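Local coordinates for Alr3699 protein (Nostoc sp., PDB 4XSO) that is of unknown function but belongs to the glycosyltransferases of the GT-B fold, in which two Rossmann-like domains face each other, at residues 8-13 against 88-93; 106-111 against 120-125; 223-228 against 252-257; 309-314 against 337-342. All coordinates share one frame; numbering follows the deposited sequence.

Interaction 1: residues 8-13 against 88-93; sequences KILFLD and AKVVQT
K89 O is gripped twice by T93, the residue whose methyl meets L10 across the contact: T93 OG1 reaches this oxygen at 2.9 Å and T93 N at 2.8 Å, from opposite faces of the carbonyl plane. A chi1 of -63° sets OG1 beside the backbone N, within range of K89 O, and sends CG2 out to the strand. A threonine suits the place because its hydroxyl is satisfied within its own helix while its methyl serves the apolar interface. T93 CG2 lies 4.1 Å from L10 CD1, and the same methyl is equally near the other branch of the leucine, the two side chains meeting at about a right angle. One turn earlier V90 CG1 touches L12 CD1 at 4.0 Å. The contact is almost wholly between methyl groups, though L10 CD2 also lies near V90 O, and no hydrogen bond joins helix to strand. The axes of strand 9-13 and helix 88-93 come within 10.7 Å and run nearly antiparallel, at 158°. L10 and L12 face this helix, whereas F11, on the other face of the sheet, packs on helix 20-29. V90 also touches V110 and A114 of helix 105-118, and T93 leans on L37 of strand 36-40.

Interaction 2: residues 106-111 against 120-125; sequences KALVVG and RPLVYH
L108 lies over one face of the Y124 ring within a beta-alpha-beta unit, the one formed by strand 99-102, helix 105-118 and strand 122-126. The two side chains cross at about a right angle, so the leucine spreads over the ring instead of following its long axis. Three of its carbons share the work. L108 CB makes a CH-pi contact, 4.1 Å from the ring centroid and 21° off the normal; L108 CD1 sits 3.7 Å from Y124 CG, at the root of the ring; and L108 CD2 reaches Y124 CE2 at 3.9 Å. With CG of L108 placed opposite the backbone N (chi1 166°), both methyls are delivered to this face. A branched aliphatic chain suits the task because it is broad enough to cover an aromatic surface. On the same side of the strand, two residues earlier, L122 sends CD2 to L108 CD1 at 3.9 Å, which makes that methyl common to both neighbours. Elsewhere, A147 of helix 137-150 touches both L108 and Y124, and V109, turned away from the strand, packs on L80 of the second subunit. One turn on from L108, with no side chain at G111, L122 can rest directly on helix backbone: its CD1 lies 4.0 Å from G111 O.

Interaction 3: residues 223-228 against 252-257; sequences ILIDAL and KELHQQ
Q257 stretches out from its helix to meet I225 and D226. Its CG stands anti to the backbone N (chi1 176°) and the chain stays extended beyond it (chi2 -172°), so the amide spans the gap between two helices whose axes run parallel, 10.7 Å apart at closest approach. A glutamine suits the site, being long enough for the span and polar at its end. There Q257 NE2 donates to D226 OD1 at 2.7 Å. The oxygen lies almost in the amide plane, yet the donor comes to it from above the carboxylate, and the N-H...O angle of 130° is far from straight. With its CG beside its own backbone N, D226 swings the carboxylate toward the neighbouring helix. I225 fills the interior side: its CG2 packs 3.6 Å from Q257 CD, while its other branch, extended, carries CD1 to L254 CD2 at 4.0 Å. The beta-branched isoleucine can thus serve two partners one turn apart. H222 O takes a second bond from Q257 NE2, and L261 touches both I225 and D226. With both acceptors on the nitrogen side, the chemistry fixes which way the amide is turned; the price is a buried Q257 OE1 with no partner in the model, set against aliphatic carbons of I225.

Interaction 4: residues 309-314 against 337-342; sequences PVVAAK and QELANI
V311 faces the helix with both of its methyls, and packing between apolar side chains is all that joins strand to helix here. Its CG1 comes 3.7 Å from L339 CD1, and its CG2 is almost as close, 3.8 Å from that same atom, so that one leucine methyl sits against the fork of the valine. The torsion responsible puts V311 CG1 between the backbone N and the carbonyl carbon (chi1 54°), with CG2 opposite the N. One turn along the helix, I342 CG2 covers V311 CB at 4.0 Å. A short, beta-branched residue fits such a spot, being compact and at home in a strand, while the leucine and isoleucine supply the reach from the helix. Polar interactions lie apart from this interface. Q337 NE2 gives a weak hydrogen bond to N341 OD1 at 3.3 Å, along the exposed side of the helix, and E338 bonds to T332 through its carboxylate. V310 and A312 turn the other way, onto helix 298-305. Strand 310-313, flanked by strands 285-287 and 329-331 and covered by helices on both faces, belongs to the parallel alpha/beta sandwich of a Rossmann-like domain, as in the C-terminal half of GT-B proteins.

The four contacts fall into two pairs, one in each Rossmann-like domain. Interactions 1 and 2 have centres 9 Å apart and share a sheet: L12 CD1 touches G111 CA at 3.8 Å, so helix 105-118 packs against strand 9-13 as well as 122-126. Interactions 3 and 4 lie 16 Å apart between centres and are joined through helix 221-228, where A227 CB meets L339 CG at 3.8 Å. From one pair to the other, centres are 38 to 45 Å apart and nearest atoms at least about 20 Å. All four are contacts within a domain, apolar across the segments except for the hydrogen bond of interaction 3; in GT-B proteins the active site generally lies in the cleft between the domains.

Interaction 1: residues 8-13 against 88-93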
loop_
_atom_site.group_PDB
_atom_site.type_symbol
_atom_site.label_atom_id
_atom_site.label_comp_id
_atom_site.label_asym_id
_atom_site.label_seq_id
_atom_site.Cartn_x
_atom_site.Cartn_y
_atom_site.Cartn_z
ATOM N N LYS A 8 -12.205 17.372 9.906
ATOM C CA LYS A 8 -11.281 16.590 10.751
ATOM C C LYS A 8 -10.039 16.198 9.982
ATOM O O LYS A 8 -10.130 15.683 8.826
ATOM C CB LYS A 8 -11.950 15.335 11.290
ATOM C CG LYS A 8 -13.199 15.633 12.110
ATOM C CD LYS A 8 -13.907 14.345 12.561
ATOM C CE LYS A 8 -13.271 13.750 13.818
ATOM N NZ LYS A 8 -13.504 12.278 14.012
ATOM N N ILE A 9 -8.877 16.437 10.601
ATOM C CA ILE A 9 -7.612 16.129 9.954
ATOM C C ILE A 9 -6.903 14.977 10.583
ATOM O O ILE A 9 -6.756 14.960 11.822
ATOM C CB ILE A 9 -6.656 17.341 9.946
ATOM C CG1 ILE A 9 -7.331 18.557 9.357
ATOM C CG2 ILE A 9 -5.322 16.986 9.237
ATOM C CD1 ILE A 9 -6.378 19.760 9.178
ATOM N N LEU A 10 -6.441 14.040 9.739
ATOM C CA LEU A 10 -5.566 13.055 10.157
ATOM C C LEU A 10 -4.147 13.438 9.658
ATOM O O LEU A 10 -3.851 13.368 8.462
ATOM C CB LEU A 10 -6.056 11.617 9.699
ATOM C CG LEU A 10 -4.954 10.543 9.907
ATOM C CD1 LEU A 10 -4.716 10.284 11.372
ATOM C CD2 LEU A 10 -5.234 9.204 9.222
ATOM N N PHE A 11 -3.304 13.829 10.587
ATOM C CA PHE A 11 -1.918 14.229 10.344
ATOM C C PHE A 11 -1.164 12.954 10.498
ATOM O O PHE A 11 -1.489 12.160 11.404
ATOM C CB PHE A 11 -1.383 15.252 11.364
ATOM C CG PHE A 11 -2.025 16.618 11.299
ATOM C CD1 PHE A 11 -1.581 17.577 10.382
ATOM C CD2 PHE A 11 -3.061 16.961 12.171
ATOM C CE1 PHE A 11 -2.154 18.822 10.318
ATOM C CE2 PHE A 11 -3.537 18.271 12.185
ATOM C CZ PHE A 11 -3.142 19.179 11.240
ATOM N N LEU A 12 -0.176 12.766 9.629
ATOM C CA LEU A 12 0.686 11.623 9.684
ATOM C C LEU A 12 2.136 12.006 9.662
ATOM O O LEU A 12 2.589 12.878 8.899
ATOM C CB LEU A 12 0.427 10.704 8.462
ATOM C CG LEU A 12 -0.885 9.990 8.362
ATOM C CD1 LEU A 12 -0.949 9.233 7.012
ATOM C CD2 LEU A 12 -0.997 9.026 9.544
ATOM N N ASP A 13 2.924 11.338 10.489
ATOM C CA ASP A 13 4.324 11.703 10.574
ATOM C C ASP A 13 5.161 10.477 10.973
ATOM O O ASP A 13 4.839 9.782 11.914
ATOM C CB ASP A 13 4.503 12.885 11.525
ATOM C CG ASP A 13 5.925 13.461 11.513
ATOM O OD1 ASP A 13 6.898 12.701 11.794
ATOM O OD2 ASP A 13 6.086 14.703 11.309
ATOM N N ALA A 88 -3.416 -0.779 6.686
ATOM C CA ALA A 88 -4.795 -1.061 6.968
ATOM C C ALA A 88 -5.337 -0.311 8.179
ATOM O O ALA A 88 -6.489 0.108 8.195
ATOM C CB ALA A 88 -4.958 -2.547 7.192
ATOM N N LYS A 89 -4.512 -0.185 9.213
ATOM C CA LYS A 89 -4.842 0.685 10.333
ATOM C C LYS A 89 -5.021 2.170 9.956
ATOM O O LYS A 89 -6.005 2.845 10.393
ATOM C CB LYS A 89 -3.736 0.548 11.379
ATOM C CG LYS A 89 -3.779 -0.766 12.122
ATOM C CD LYS A 89 -2.411 -1.045 12.738
ATOM C CE LYS A 89 -2.359 -2.361 13.511
ATOM N NZ LYS A 89 -0.971 -2.628 13.974
ATOM N N VAL A 90 -4.082 2.673 9.152
ATOM C CA VAL A 90 -4.125 4.051 8.707
ATOM C C VAL A 90 -5.432 4.257 7.892
ATOM O O VAL A 90 -6.208 5.176 8.145
ATOM C CB VAL A 90 -2.850 4.450 7.922
ATOM C CG1 VAL A 90 -2.983 5.850 7.335
ATOM C CG2 VAL A 90 -1.617 4.446 8.806
ATOM N N VAL A 91 -5.713 3.343 6.969
ATOM C CA VAL A 91 -6.928 3.444 6.138
ATOM C C VAL A 91 -8.193 3.473 6.954
ATOM O O VAL A 91 -9.088 4.229 6.679
ATOM C CB VAL A 91 -7.065 2.269 5.170
ATOM C CG1 VAL A 91 -8.422 2.321 4.460
ATOM C CG2 VAL A 91 -5.907 2.214 4.200
ATOM N N GLN A 92 -8.264 2.574 7.905
ATOM C CA GLN A 92 -9.395 2.407 8.785
ATOM C C GLN A 92 -9.560 3.691 9.588
ATOM O O GLN A 92 -10.629 4.218 9.654
ATOM C CB GLN A 92 -9.103 1.231 9.723
ATOM C CG GLN A 92 -10.311 0.505 10.265
ATOM C CD GLN A 92 -11.037 1.252 11.342
ATOM O OE1 GLN A 92 -10.437 1.669 12.332
ATOM N NE2 GLN A 92 -12.363 1.386 11.188
ATOM N N THR A 93 -8.466 4.248 10.122
ATOM C CA THR A 93 -8.537 5.528 10.836
ATOM C C THR A 93 -9.072 6.713 9.962
ATOM O O THR A 93 -10.023 7.478 10.347
ATOM C CB THR A 93 -7.197 5.809 11.456
ATOM O OG1 THR A 93 -6.948 4.774 12.408
ATOM C CG2 THR A 93 -7.186 7.109 12.199
#

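Interaction 2: residues 106-111 against 120-125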
loop_
_atom_site.group_PDB
_atom_site.type_symbol
_atom_site.label_atom_id
_atom_site.label_comp_id
_atom_site.label_asym_id
_atom_site.label_seq_id
_atom_site.Cartn_x
_atom_site.Cartn_y
_atom_site.Cartn_z
ATOM N N LYS A 106 7.810 8.950 4.372
ATOM C CA LYS A 106 7.080 7.718 4.597
ATOM C C LYS A 106 5.602 7.941 4.914
ATOM O O LYS A 106 4.743 7.060 4.651
ATOM C CB LYS A 106 7.688 6.977 5.772
ATOM C CG LYS A 106 9.220 6.739 5.683
ATOM C CD LYS A 106 9.576 5.482 6.477
ATOM C CE LYS A 106 10.868 5.589 7.248
ATOM N NZ LYS A 106 12.031 5.300 6.382
ATOM N N ALA A 107 5.272 9.083 5.499
ATOM C CA ALA A 107 3.833 9.337 5.813
ATOM C C ALA A 107 3.140 9.598 4.502
ATOM O O ALA A 107 1.951 9.253 4.305
ATOM C CB ALA A 107 3.650 10.503 6.775
ATOM N N LEU A 108 3.883 10.170 3.550
ATOM C CA LEU A 108 3.339 10.473 2.216
ATOM C C LEU A 108 3.068 9.144 1.430
ATOM O O LEU A 108 2.027 8.943 0.807
ATOM C CB LEU A 108 4.252 11.462 1.411
ATOM C CG LEU A 108 3.742 11.380 -0.031
ATOM C CD1 LEU A 108 2.541 12.297 -0.195
ATOM C CD2 LEU A 108 4.849 11.581 -1.004
ATOM N N VAL A 109 3.945 8.186 1.575
ATOM C CA VAL A 109 3.717 6.890 0.930
ATOM C C VAL A 109 2.475 6.188 1.460
ATOM O O VAL A 109 1.522 5.856 0.736
ATOM C CB VAL A 109 5.007 6.051 1.045
ATOM C CG1 VAL A 109 4.776 4.665 0.523
ATOM C CG2 VAL A 109 6.110 6.757 0.257
ATOM N N VAL A 110 2.443 6.024 2.768
ATOM C CA VAL A 110 1.306 5.414 3.404
ATOM C C VAL A 110 0.074 6.275 3.251
ATOM O O VAL A 110 -1.021 5.785 3.015
ATOM C CB VAL A 110 1.610 5.165 4.914
ATOM C CG1 VAL A 110 0.359 4.745 5.673
ATOM C CG2 VAL A 110 2.744 4.178 5.087
ATOM N N GLY A 111 0.221 7.576 3.416
ATOM C CA GLY A 111 -0.947 8.452 3.304
ATOM C C GLY A 111 -1.554 8.445 1.903
ATOM O O GLY A 111 -2.752 8.594 1.734
ATOM N N ARG A 120 -10.221 9.956 0.640
ATOM C CA ARG A 120 -10.054 11.240 1.335
ATOM C C ARG A 120 -8.942 12.051 0.675
ATOM O O ARG A 120 -7.952 11.488 0.266
ATOM C CB ARG A 120 -9.651 10.951 2.791
ATOM C CG ARG A 120 -10.620 10.054 3.535
ATOM C CD ARG A 120 -11.879 10.855 3.860
ATOM N NE ARG A 120 -12.830 10.091 4.689
ATOM C CZ ARG A 120 -13.953 9.518 4.248
ATOM N NH1 ARG A 120 -14.289 9.522 2.949
ATOM N NH2 ARG A 120 -14.744 8.913 5.131
ATOM N N PRO A 121 -9.117 13.370 0.545
ATOM C CA PRO A 121 -7.992 14.109 -0.063
ATOM C C PRO A 121 -6.697 14.067 0.806
ATOM O O PRO A 121 -6.733 13.797 1.992
ATOM C CB PRO A 121 -8.511 15.524 -0.178
ATOM C CG PRO A 121 -9.689 15.597 0.801
ATOM C CD PRO A 121 -10.257 14.222 0.911
ATOM N N LEU A 122 -5.586 14.349 0.165
ATOM C CA LEU A 122 -4.287 14.269 0.756
ATOM C C LEU A 122 -3.550 15.584 0.475
ATOM O O LEU A 122 -3.538 16.112 -0.656
ATOM C CB LEU A 122 -3.545 13.130 0.115
ATOM C CG LEU A 122 -2.050 12.993 0.366
ATOM C CD1 LEU A 122 -1.845 12.529 1.786
ATOM C CD2 LEU A 122 -1.361 12.036 -0.656
ATOM N N VAL A 123 -2.907 16.046 1.529
ATOM C CA VAL A 123 -1.970 17.148 1.520
ATOM C C VAL A 123 -0.660 16.588 1.984
ATOM O O VAL A 123 -0.600 15.831 2.939
ATOM C CB VAL A 123 -2.365 18.267 2.514
ATOM C CG1 VAL A 123 -1.270 19.308 2.497
ATOM C CG2 VAL A 123 -3.726 18.900 2.145
ATOM N N TYR A 124 0.386 16.921 1.271
ATOM C CA TYR A 124 1.721 16.631 1.632
ATOM C C TYR A 124 2.421 17.965 2.008
ATOM O O TYR A 124 2.478 18.863 1.208
ATOM C CB TYR A 124 2.432 16.046 0.411
ATOM C CG TYR A 124 3.910 15.694 0.538
ATOM C CD1 TYR A 124 4.464 15.342 1.720
ATOM C CD2 TYR A 124 4.728 15.654 -0.614
ATOM C CE1 TYR A 124 5.797 14.980 1.808
ATOM C CE2 TYR A 124 6.061 15.301 -0.551
ATOM C CZ TYR A 124 6.578 14.954 0.672
ATOM O OH TYR A 124 7.885 14.543 0.789
ATOM N N HIS A 125 2.927 18.054 3.222
ATOM C CA HIS A 125 3.768 19.176 3.650
ATOM C C HIS A 125 5.179 18.765 3.629
ATOM O O HIS A 125 5.558 17.868 4.371
ATOM C CB HIS A 125 3.401 19.558 5.060
ATOM C CG HIS A 125 3.911 20.887 5.444
ATOM N ND1 HIS A 125 3.187 21.731 6.236
ATOM C CD2 HIS A 125 5.061 21.536 5.134
ATOM C CE1 HIS A 125 3.876 22.840 6.432
ATOM N NE2 HIS A 125 5.019 22.745 5.782
#

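Interaction 3: residues 223-228 against 252-257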
loop_
_atom_site.group_PDB
_atom_site.type_symbol
_atom_site.label_atom_id
_atom_site.label_comp_id
_atom_site.label_asym_id
_atom_site.label_seq_id
_atom_site.Cartn_x
_atom_site.Cartn_y
_atom_site.Cartn_z
ATOM N N ILE A 223 33.438 25.370 11.928
ATOM C CA ILE A 223 33.625 26.571 11.108
ATOM C C ILE A 223 33.623 27.841 12.001
ATOM O O ILE A 223 34.480 28.685 11.840
ATOM C CB ILE A 223 32.511 26.673 10.007
ATOM C CG1 ILE A 223 32.400 25.382 9.195
ATOM C CG2 ILE A 223 32.722 27.891 9.094
ATOM C CD1 ILE A 223 33.615 25.167 8.309
ATOM N N LEU A 224 32.660 27.964 12.949
ATOM C CA LEU A 224 32.673 29.057 13.907
ATOM C C LEU A 224 33.995 29.067 14.699
ATOM O O LEU A 224 34.570 30.119 14.939
ATOM C CB LEU A 224 31.426 29.016 14.837
ATOM C CG LEU A 224 31.397 30.056 15.973
ATOM C CD1 LEU A 224 31.383 31.451 15.390
ATOM C CD2 LEU A 224 30.145 29.843 16.841
ATOM N N ILE A 225 34.418 27.896 15.162
ATOM C CA ILE A 225 35.664 27.753 15.924
ATOM C C ILE A 225 36.884 28.219 15.070
ATOM O O ILE A 225 37.618 29.068 15.550
ATOM C CB ILE A 225 35.794 26.322 16.495
ATOM C CG1 ILE A 225 34.658 26.089 17.512
ATOM C CG2 ILE A 225 37.145 26.147 17.163
ATOM C CD1 ILE A 225 34.338 24.637 17.726
ATOM N N ASP A 226 37.012 27.784 13.799
ATOM C CA ASP A 226 38.098 28.312 12.942
ATOM C C ASP A 226 38.003 29.832 12.781
ATOM O O ASP A 226 38.982 30.548 12.924
ATOM C CB ASP A 226 38.066 27.692 11.570
ATOM C CG ASP A 226 38.599 26.281 11.528
ATOM O OD1 ASP A 226 39.356 25.926 12.425
ATOM O OD2 ASP A 226 38.232 25.516 10.587
ATOM N N ALA A 227 36.796 30.364 12.580
ATOM C CA ALA A 227 36.671 31.813 12.505
ATOM C C ALA A 227 37.064 32.503 13.823
ATOM O O ALA A 227 37.601 33.603 13.809
ATOM C CB ALA A 227 35.252 32.215 12.114
ATOM N N LEU A 228 36.796 31.895 14.975
ATOM C CA LEU A 228 37.134 32.541 16.244
ATOM C C LEU A 228 38.647 32.786 16.330
ATOM O O LEU A 228 39.095 33.810 16.815
ATOM C CB LEU A 228 36.681 31.660 17.417
ATOM C CG LEU A 228 36.016 32.400 18.572
ATOM C CD1 LEU A 228 34.939 33.327 18.047
ATOM C CD2 LEU A 228 35.408 31.423 19.578
ATOM N N LYS A 252 34.367 15.008 20.259
ATOM C CA LYS A 252 35.837 14.829 20.434
ATOM C C LYS A 252 36.673 15.730 19.502
ATOM O O LYS A 252 37.592 16.402 19.941
ATOM C CB LYS A 252 36.229 13.361 20.172
ATOM C CG LYS A 252 37.681 13.001 20.509
ATOM C CD LYS A 252 38.127 11.698 19.850
ATOM C CE LYS A 252 38.471 11.945 18.374
ATOM N NZ LYS A 252 38.039 10.818 17.505
ATOM N N GLU A 253 36.330 15.759 18.227
ATOM C CA GLU A 253 37.031 16.593 17.248
ATOM C C GLU A 253 36.890 18.094 17.590
ATOM O O GLU A 253 37.867 18.866 17.515
ATOM C CB GLU A 253 36.548 16.233 15.851
ATOM C CG GLU A 253 37.314 16.890 14.701
ATOM C CD GLU A 253 36.449 17.868 13.876
ATOM O OE1 GLU A 253 36.606 19.121 14.042
ATOM O OE2 GLU A 253 35.599 17.372 13.077
ATOM N N LEU A 254 35.718 18.523 18.058
ATOM C CA LEU A 254 35.551 19.952 18.385
ATOM C C LEU A 254 36.431 20.304 19.531
ATOM O O LEU A 254 37.101 21.332 19.505
ATOM C CB LEU A 254 34.100 20.340 18.803
ATOM C CG LEU A 254 33.067 20.152 17.726
ATOM C CD1 LEU A 254 31.711 20.611 18.233
ATOM C CD2 LEU A 254 33.520 20.899 16.469
ATOM N N HIS A 255 36.364 19.500 20.585
ATOM C CA HIS A 255 37.184 19.761 21.778
ATOM C C HIS A 255 38.675 19.860 21.459
ATOM O O HIS A 255 39.397 20.729 21.994
ATOM C CB HIS A 255 36.918 18.686 22.841
ATOM C CG HIS A 255 35.619 18.868 23.597
ATOM N ND1 HIS A 255 35.350 19.986 24.347
ATOM C CD2 HIS A 255 34.615 18.003 23.863
ATOM C CE1 HIS A 255 34.196 19.854 24.977
ATOM N NE2 HIS A 255 33.724 18.655 24.700
ATOM N N GLN A 256 39.125 19.026 20.526
ATOM C CA GLN A 256 40.563 18.948 20.223
ATOM C C GLN A 256 40.927 20.148 19.433
ATOM O O GLN A 256 41.945 20.815 19.700
ATOM C CB GLN A 256 40.878 17.705 19.391
ATOM C CG GLN A 256 40.565 16.406 20.143
ATOM C CD GLN A 256 41.315 15.201 19.583
ATOM O OE1 GLN A 256 40.795 14.459 18.732
ATOM N NE2 GLN A 256 42.558 15.020 20.042
ATOM N N GLN A 257 40.050 20.461 18.466
ATOM C CA GLN A 257 40.221 21.636 17.617
ATOM C C GLN A 257 40.378 22.879 18.516
ATOM O O GLN A 257 41.313 23.695 18.350
ATOM C CB GLN A 257 39.003 21.814 16.641
ATOM C CG GLN A 257 39.061 23.077 15.779
ATOM C CD GLN A 257 37.800 23.375 14.971
ATOM O OE1 GLN A 257 36.767 22.780 15.187
ATOM N NE2 GLN A 257 37.889 24.327 14.055
#

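Interaction 4: residues 309-314 against 337-342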
loop_
_atom_site.group_PDB
_atom_site.type_symbol
_atom_site.label_atom_id
_atom_site.label_comp_id
_atom_site.label_asym_id
_atom_site.label_seq_id
_atom_site.Cartn_x
_atom_site.Cartn_y
_atom_site.Cartn_z
ATOM N N PRO A 309 21.558 40.514 15.443
ATOM C CA PRO A 309 22.249 40.325 14.175
ATOM C C PRO A 309 22.426 38.822 13.977
ATOM O O PRO A 309 22.719 38.095 14.955
ATOM C CB PRO A 309 23.621 40.916 14.449
ATOM C CG PRO A 309 23.472 41.797 15.641
ATOM C CD PRO A 309 22.468 41.084 16.473
ATOM N N VAL A 310 22.239 38.362 12.760
ATOM C CA VAL A 310 22.383 36.985 12.441
ATOM C C VAL A 310 23.251 36.821 11.195
ATOM O O VAL A 310 23.094 37.558 10.197
ATOM C CB VAL A 310 21.031 36.293 12.283
ATOM C CG1 VAL A 310 20.278 36.801 11.047
ATOM C CG2 VAL A 310 21.214 34.793 12.174
ATOM N N VAL A 311 24.137 35.834 11.229
ATOM C CA VAL A 311 24.964 35.493 10.100
ATOM C C VAL A 311 24.615 34.076 9.792
ATOM O O VAL A 311 24.514 33.287 10.687
ATOM C CB VAL A 311 26.518 35.653 10.388
ATOM C CG1 VAL A 311 26.988 34.923 11.586
ATOM C CG2 VAL A 311 27.335 35.195 9.164
ATOM N N ALA A 312 24.373 33.772 8.528
ATOM C CA ALA A 312 24.035 32.440 8.080
ATOM C C ALA A 312 24.815 31.974 6.885
ATOM O O ALA A 312 25.373 32.757 6.126
ATOM C CB ALA A 312 22.551 32.353 7.733
ATOM N N ALA A 313 24.774 30.673 6.679
ATOM C CA ALA A 313 25.484 30.085 5.548
ATOM C C ALA A 313 24.579 30.257 4.338
ATOM O O ALA A 313 23.372 30.042 4.446
ATOM C CB ALA A 313 25.814 28.612 5.835
ATOM N N LYS A 314 25.129 30.758 3.231
ATOM C CA LYS A 314 24.386 31.045 2.021
ATOM C C LYS A 314 24.095 29.785 1.193
ATOM O O LYS A 314 24.796 29.486 0.198
ATOM C CB LYS A 314 25.141 32.061 1.190
ATOM C CG LYS A 314 24.318 32.671 0.090
ATOM C CD LYS A 314 25.076 33.674 -0.780
ATOM C CE LYS A 314 24.297 33.930 -2.078
ATOM N NZ LYS A 314 24.162 35.380 -2.389
ATOM N N GLN A 337 36.915 32.291 7.050
ATOM C CA GLN A 337 37.447 33.651 7.036
ATOM C C GLN A 337 36.355 34.678 6.710
ATOM O O GLN A 337 36.363 35.806 7.221
ATOM C CB GLN A 337 38.658 33.823 6.095
ATOM C CG GLN A 337 39.185 35.269 6.128
ATOM C CD GLN A 337 39.962 35.583 7.400
ATOM O OE1 GLN A 337 40.907 34.866 7.725
ATOM N NE2 GLN A 337 39.572 36.664 8.131
ATOM N N GLU A 338 35.433 34.311 5.845
ATOM C CA GLU A 338 34.324 35.192 5.518
ATOM C C GLU A 338 33.439 35.391 6.779
ATOM O O GLU A 338 32.972 36.534 7.090
ATOM C CB GLU A 338 33.579 34.616 4.331
ATOM C CG GLU A 338 32.489 35.488 3.742
ATOM C CD GLU A 338 31.828 34.847 2.515
ATOM O OE1 GLU A 338 32.308 33.801 1.975
ATOM O OE2 GLU A 338 30.824 35.419 2.081
ATOM N N LEU A 339 33.287 34.324 7.556
ATOM C CA LEU A 339 32.495 34.411 8.820
ATOM C C LEU A 339 33.200 35.363 9.788
ATOM O O LEU A 339 32.565 36.186 10.442
ATOM C CB LEU A 339 32.316 33.006 9.432
ATOM C CG LEU A 339 31.715 32.919 10.840
ATOM C CD1 LEU A 339 30.361 33.652 10.895
ATOM C CD2 LEU A 339 31.555 31.454 11.206
ATOM N N ALA A 340 34.542 35.312 9.839
ATOM C CA ALA A 340 35.291 36.171 10.761
ATOM C C ALA A 340 35.181 37.624 10.340
ATOM O O ALA A 340 35.080 38.565 11.180
ATOM C CB ALA A 340 36.757 35.757 10.849
ATOM N N ASN A 341 35.202 37.842 9.049
ATOM C CA ASN A 341 35.047 39.190 8.546
ATOM C C ASN A 341 33.714 39.797 8.974
ATOM O O ASN A 341 33.654 40.975 9.381
ATOM C CB ASN A 341 35.090 39.190 7.035
ATOM C CG ASN A 341 36.486 38.951 6.483
ATOM O OD1 ASN A 341 37.494 39.056 7.170
ATOM N ND2 ASN A 341 36.538 38.698 5.213
ATOM N N ILE A 342 32.648 38.995 8.924
ATOM C CA ILE A 342 31.350 39.467 9.444
ATOM C C ILE A 342 31.424 39.787 10.890
ATOM O O ILE A 342 30.903 40.813 11.351
ATOM C CB ILE A 342 30.225 38.431 9.205
ATOM C CG1 ILE A 342 29.970 38.275 7.709
ATOM C CG2 ILE A 342 28.939 38.860 9.902
ATOM C CD1 ILE A 342 29.803 39.623 6.965
#